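Local coordinates for protein oxidoreductase (Methanosarcina mazei, PDB 3KA7) that binds flavin-adenine dinucleotide and probably works as an oxidoreductase of the flavin-containing amine oxidoreductase family, at residues I78-L90 with L292-T304. Numbering follows the deposited sequence.
Sequences IVRSEMTTVRVPL and LVGHTGVLLTPYT
With CG of His-295 set between its backbone N and carbonyl carbon (chi1 65°) and OG1 of Thr-85 likewise (chi1 60°), imidazole and hydroxyl meet from opposite directions, NE2 lying 3.1 Å from OG1 in a hydrogen bond at the ring edge. The ring's other nitrogen, ND1, accepts a hydrogen bond from the N of Gly-297 at 2.8 Å, also in plane, while Val-293 CG1 lies over one face and the carbonyl O of Met-83 over the other. Were His-295 an alanine, the Thr-85 hydroxyl and the Gly-297 amide would probably lose these partners, and a gap would open between Val-293 CG1 and the Met-83 carbonyl. Toward the start of 78-90, Thr-296 OG1 accepts a hydrogen bond from the N of Glu-82 at 2.9 Å, nearly straight (169°), and Ser-81 OG donates to Thr-296 O at 2.6 Å. Thr-84 OG1 then takes the amide hydrogen of Val-298, leading into parallel pairing: Thr-85 N to Val-298 O, Leu-300 N to Thr-85 O, and Arg-87 N to Leu-300 O. Leu-299 CD2 sits 3.6 Å from Arg-87 CZ, over the guanidinium face, and a water links NH1 to Leu-292 O. On the opposite side of the sheet Val-86 CG1 packs against the ring of Pro-302, and farther along Pro-89 CD makes a CH-pi contact over the Tyr-303 ring. Strand 85-89 thus joins 298-300 to 101-105 at one border of the mixed sheet; Asp-103 of 101-105 forms a salt bridge with Arg-87, and helix 149-163 packs on Val-298, Leu-300 and Tyr-303, with Met-56 of the FAD site beside Val-298.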
# COMPACT_ATOMS: atom_id res chain seq x y z
N ILE A 78 5.31 -16.91 1.03
CA ILE A 78 4.87 -15.93 0.04
C ILE A 78 5.13 -16.50 -1.35
O ILE A 78 6.27 -16.83 -1.68
CB ILE A 78 5.62 -14.59 0.17
CG1 ILE A 78 5.52 -14.06 1.60
CG2 ILE A 78 5.05 -13.58 -0.83
CD1 ILE A 78 6.45 -12.90 1.89
N VAL A 79 4.08 -16.63 -2.14
CA VAL A 79 4.23 -17.17 -3.49
C VAL A 79 4.37 -16.06 -4.51
O VAL A 79 3.64 -15.05 -4.45
CB VAL A 79 3.06 -18.07 -3.89
CG1 VAL A 79 3.42 -18.86 -5.14
CG2 VAL A 79 2.70 -19.03 -2.73
N ARG A 80 5.32 -16.22 -5.43
CA ARG A 80 5.51 -15.26 -6.52
C ARG A 80 4.35 -15.35 -7.51
O ARG A 80 3.98 -16.44 -7.97
CB ARG A 80 6.84 -15.51 -7.23
CG ARG A 80 7.09 -14.61 -8.43
CD ARG A 80 7.25 -13.14 -8.07
NE ARG A 80 8.39 -12.90 -7.19
CZ ARG A 80 9.66 -12.90 -7.58
NH1 ARG A 80 9.97 -13.14 -8.84
NH2 ARG A 80 10.63 -12.65 -6.70
N SER A 81 3.76 -14.20 -7.83
CA SER A 81 2.64 -14.15 -8.76
C SER A 81 3.08 -14.42 -10.20
O SER A 81 4.23 -14.17 -10.57
CB SER A 81 1.98 -12.77 -8.74
OG SER A 81 1.36 -12.47 -7.50
N GLU A 82 2.15 -14.89 -11.01
CA GLU A 82 2.31 -14.91 -12.44
C GLU A 82 2.36 -13.48 -12.94
O GLU A 82 1.90 -12.56 -12.24
CB GLU A 82 1.15 -15.67 -13.07
CG GLU A 82 1.18 -17.15 -12.68
CD GLU A 82 2.56 -17.77 -12.85
OE1 GLU A 82 3.05 -17.85 -14.01
OE2 GLU A 82 3.17 -18.18 -11.83
N MSE A 83 2.95 -13.27 -14.12
CA MSE A 83 3.10 -11.92 -14.68
C MSE A 83 1.74 -11.24 -14.80
O MSE A 83 0.73 -11.84 -15.21
CB MSE A 83 3.82 -11.94 -16.05
CG MSE A 83 4.04 -10.54 -16.73
SE MSE A 83 4.89 -9.26 -15.53
CE MSE A 83 6.63 -10.15 -15.31
N THR A 84 1.72 -9.98 -14.43
CA THR A 84 0.54 -9.16 -14.54
C THR A 84 0.15 -9.00 -16.01
O THR A 84 1.01 -8.95 -16.90
CB THR A 84 0.80 -7.80 -13.88
OG1 THR A 84 0.69 -7.95 -12.45
CG2 THR A 84 -0.19 -6.75 -14.39
N THR A 85 -1.15 -8.92 -16.25
CA THR A 85 -1.66 -8.68 -17.59
C THR A 85 -2.45 -7.38 -17.64
O THR A 85 -2.74 -6.77 -16.60
CB THR A 85 -2.51 -9.85 -18.07
OG1 THR A 85 -3.63 -10.04 -17.18
CG2 THR A 85 -1.67 -11.14 -18.07
N VAL A 86 -2.78 -6.97 -18.86
CA VAL A 86 -3.42 -5.68 -19.09
C VAL A 86 -4.51 -5.86 -20.12
O VAL A 86 -4.26 -6.36 -21.23
CB VAL A 86 -2.41 -4.65 -19.63
CG1 VAL A 86 -3.04 -3.24 -19.65
CG2 VAL A 86 -1.13 -4.64 -18.78
N ARG A 87 -5.71 -5.40 -19.78
CA ARG A 87 -6.86 -5.51 -20.66
C ARG A 87 -6.99 -4.27 -21.55
O ARG A 87 -7.07 -3.14 -21.06
CB ARG A 87 -8.13 -5.71 -19.84
CG ARG A 87 -9.34 -6.09 -20.65
CD ARG A 87 -10.26 -7.04 -19.88
NE ARG A 87 -9.62 -8.33 -19.64
CZ ARG A 87 -10.18 -9.33 -18.96
NH1 ARG A 87 -11.39 -9.19 -18.45
NH2 ARG A 87 -9.53 -10.48 -18.81
N VAL A 88 -7.00 -4.49 -22.86
CA VAL A 88 -7.03 -3.38 -23.81
C VAL A 88 -8.15 -3.59 -24.83
O VAL A 88 -8.66 -4.70 -24.98
CB VAL A 88 -5.67 -3.22 -24.53
CG1 VAL A 88 -4.57 -2.92 -23.53
CG2 VAL A 88 -5.33 -4.48 -25.34
N PRO A 89 -8.54 -2.52 -25.52
CA PRO A 89 -9.57 -2.70 -26.52
C PRO A 89 -9.08 -3.57 -27.67
O PRO A 89 -7.87 -3.66 -27.92
CB PRO A 89 -9.85 -1.27 -26.99
CG PRO A 89 -9.43 -0.41 -25.84
CD PRO A 89 -8.22 -1.10 -25.31
N LEU A 90 -10.02 -4.21 -28.35
CA LEU A 90 -9.71 -5.11 -29.45
C LEU A 90 -8.98 -4.37 -30.56
O LEU A 90 -7.98 -4.85 -31.08
CB LEU A 90 -10.99 -5.73 -29.97
CG LEU A 90 -10.97 -7.15 -30.54
CD1 LEU A 90 -10.02 -8.07 -29.79
CD2 LEU A 90 -12.38 -7.71 -30.52
N LEU A 292 -12.29 -14.85 -12.87
CA LEU A 292 -12.47 -13.64 -13.65
C LEU A 292 -11.12 -13.14 -14.16
O LEU A 292 -11.03 -12.65 -15.28
CB LEU A 292 -13.19 -12.55 -12.83
CG LEU A 292 -14.57 -12.93 -12.30
CD1 LEU A 292 -15.11 -11.83 -11.37
CD2 LEU A 292 -15.55 -13.20 -13.44
N VAL A 293 -10.08 -13.28 -13.33
CA VAL A 293 -8.70 -12.91 -13.71
C VAL A 293 -7.95 -14.12 -14.25
O VAL A 293 -7.24 -14.03 -15.26
CB VAL A 293 -7.93 -12.34 -12.52
CG1 VAL A 293 -6.46 -12.05 -12.89
CG2 VAL A 293 -8.62 -11.10 -12.01
N GLY A 294 -8.07 -15.24 -13.54
CA GLY A 294 -7.54 -16.51 -14.02
C GLY A 294 -6.06 -16.75 -13.74
O GLY A 294 -5.48 -17.71 -14.23
N HIS A 295 -5.44 -15.86 -12.97
CA HIS A 295 -4.05 -16.04 -12.59
C HIS A 295 -3.75 -15.33 -11.28
O HIS A 295 -4.61 -14.63 -10.73
CB HIS A 295 -3.08 -15.59 -13.70
CG HIS A 295 -3.12 -14.12 -14.00
ND1 HIS A 295 -2.60 -13.16 -13.15
CD2 HIS A 295 -3.60 -13.44 -15.07
CE1 HIS A 295 -2.77 -11.96 -13.67
NE2 HIS A 295 -3.38 -12.10 -14.84
N THR A 296 -2.52 -15.49 -10.79
CA THR A 296 -2.17 -14.98 -9.45
C THR A 296 -1.53 -13.59 -9.44
O THR A 296 -0.98 -13.18 -8.41
CB THR A 296 -1.19 -15.92 -8.78
OG1 THR A 296 -0.07 -16.11 -9.65
CG2 THR A 296 -1.86 -17.27 -8.49
N GLY A 297 -1.57 -12.89 -10.57
CA GLY A 297 -1.01 -11.55 -10.66
C GLY A 297 -2.13 -10.51 -10.67
O GLY A 297 -3.22 -10.74 -10.13
N VAL A 298 -1.86 -9.36 -11.28
CA VAL A 298 -2.86 -8.31 -11.38
C VAL A 298 -3.36 -8.23 -12.81
O VAL A 298 -2.61 -8.52 -13.74
CB VAL A 298 -2.26 -6.95 -10.96
CG1 VAL A 298 -3.27 -5.82 -11.15
CG2 VAL A 298 -1.75 -7.02 -9.50
N LEU A 299 -4.64 -7.89 -12.99
CA LEU A 299 -5.18 -7.52 -14.29
C LEU A 299 -5.39 -6.01 -14.29
O LEU A 299 -6.32 -5.51 -13.66
CB LEU A 299 -6.53 -8.22 -14.53
CG LEU A 299 -7.28 -7.89 -15.84
CD1 LEU A 299 -6.52 -8.49 -17.02
CD2 LEU A 299 -8.73 -8.43 -15.79
N LEU A 300 -4.53 -5.29 -14.98
CA LEU A 300 -4.72 -3.84 -15.11
C LEU A 300 -5.78 -3.53 -16.16
O LEU A 300 -5.87 -4.21 -17.18
CB LEU A 300 -3.40 -3.15 -15.48
CG LEU A 300 -2.34 -3.19 -14.38
CD1 LEU A 300 -1.04 -2.56 -14.89
CD2 LEU A 300 -2.84 -2.49 -13.11
N THR A 301 -6.60 -2.50 -15.90
CA THR A 301 -7.72 -2.21 -16.78
C THR A 301 -7.74 -0.72 -17.17
O THR A 301 -8.51 0.07 -16.61
CB THR A 301 -9.07 -2.58 -16.11
OG1 THR A 301 -9.17 -1.90 -14.85
CG2 THR A 301 -9.16 -4.10 -15.85
N PRO A 302 -6.90 -0.33 -18.13
CA PRO A 302 -6.70 1.09 -18.39
C PRO A 302 -7.85 1.81 -19.08
O PRO A 302 -7.89 3.05 -19.06
CB PRO A 302 -5.42 1.15 -19.26
CG PRO A 302 -5.05 -0.23 -19.58
CD PRO A 302 -5.92 -1.20 -18.80
N TYR A 303 -8.79 1.07 -19.68
CA TYR A 303 -9.85 1.71 -20.47
C TYR A 303 -11.22 1.65 -19.80
O TYR A 303 -12.17 1.07 -20.35
CB TYR A 303 -9.88 1.13 -21.90
CG TYR A 303 -8.65 1.56 -22.67
CD1 TYR A 303 -8.68 2.67 -23.49
CD2 TYR A 303 -7.44 0.88 -22.51
CE1 TYR A 303 -7.54 3.10 -24.17
CE2 TYR A 303 -6.28 1.30 -23.19
CZ TYR A 303 -6.35 2.41 -24.01
OH TYR A 303 -5.22 2.84 -24.69
N THR A 304 -11.30 2.24 -18.62
CA THR A 304 -12.50 2.24 -17.80
C THR A 304 -12.80 3.67 -17.36
O THR A 304 -12.01 4.59 -17.60
CB THR A 304 -12.24 1.48 -16.52
OG1 THR A 304 -11.14 2.10 -15.84
CG2 THR A 304 -11.89 0.00 -16.82
O HOH W 1 1.65 -17.96 -8.64
O HOH W 2 -11.99 -11.99 -17.60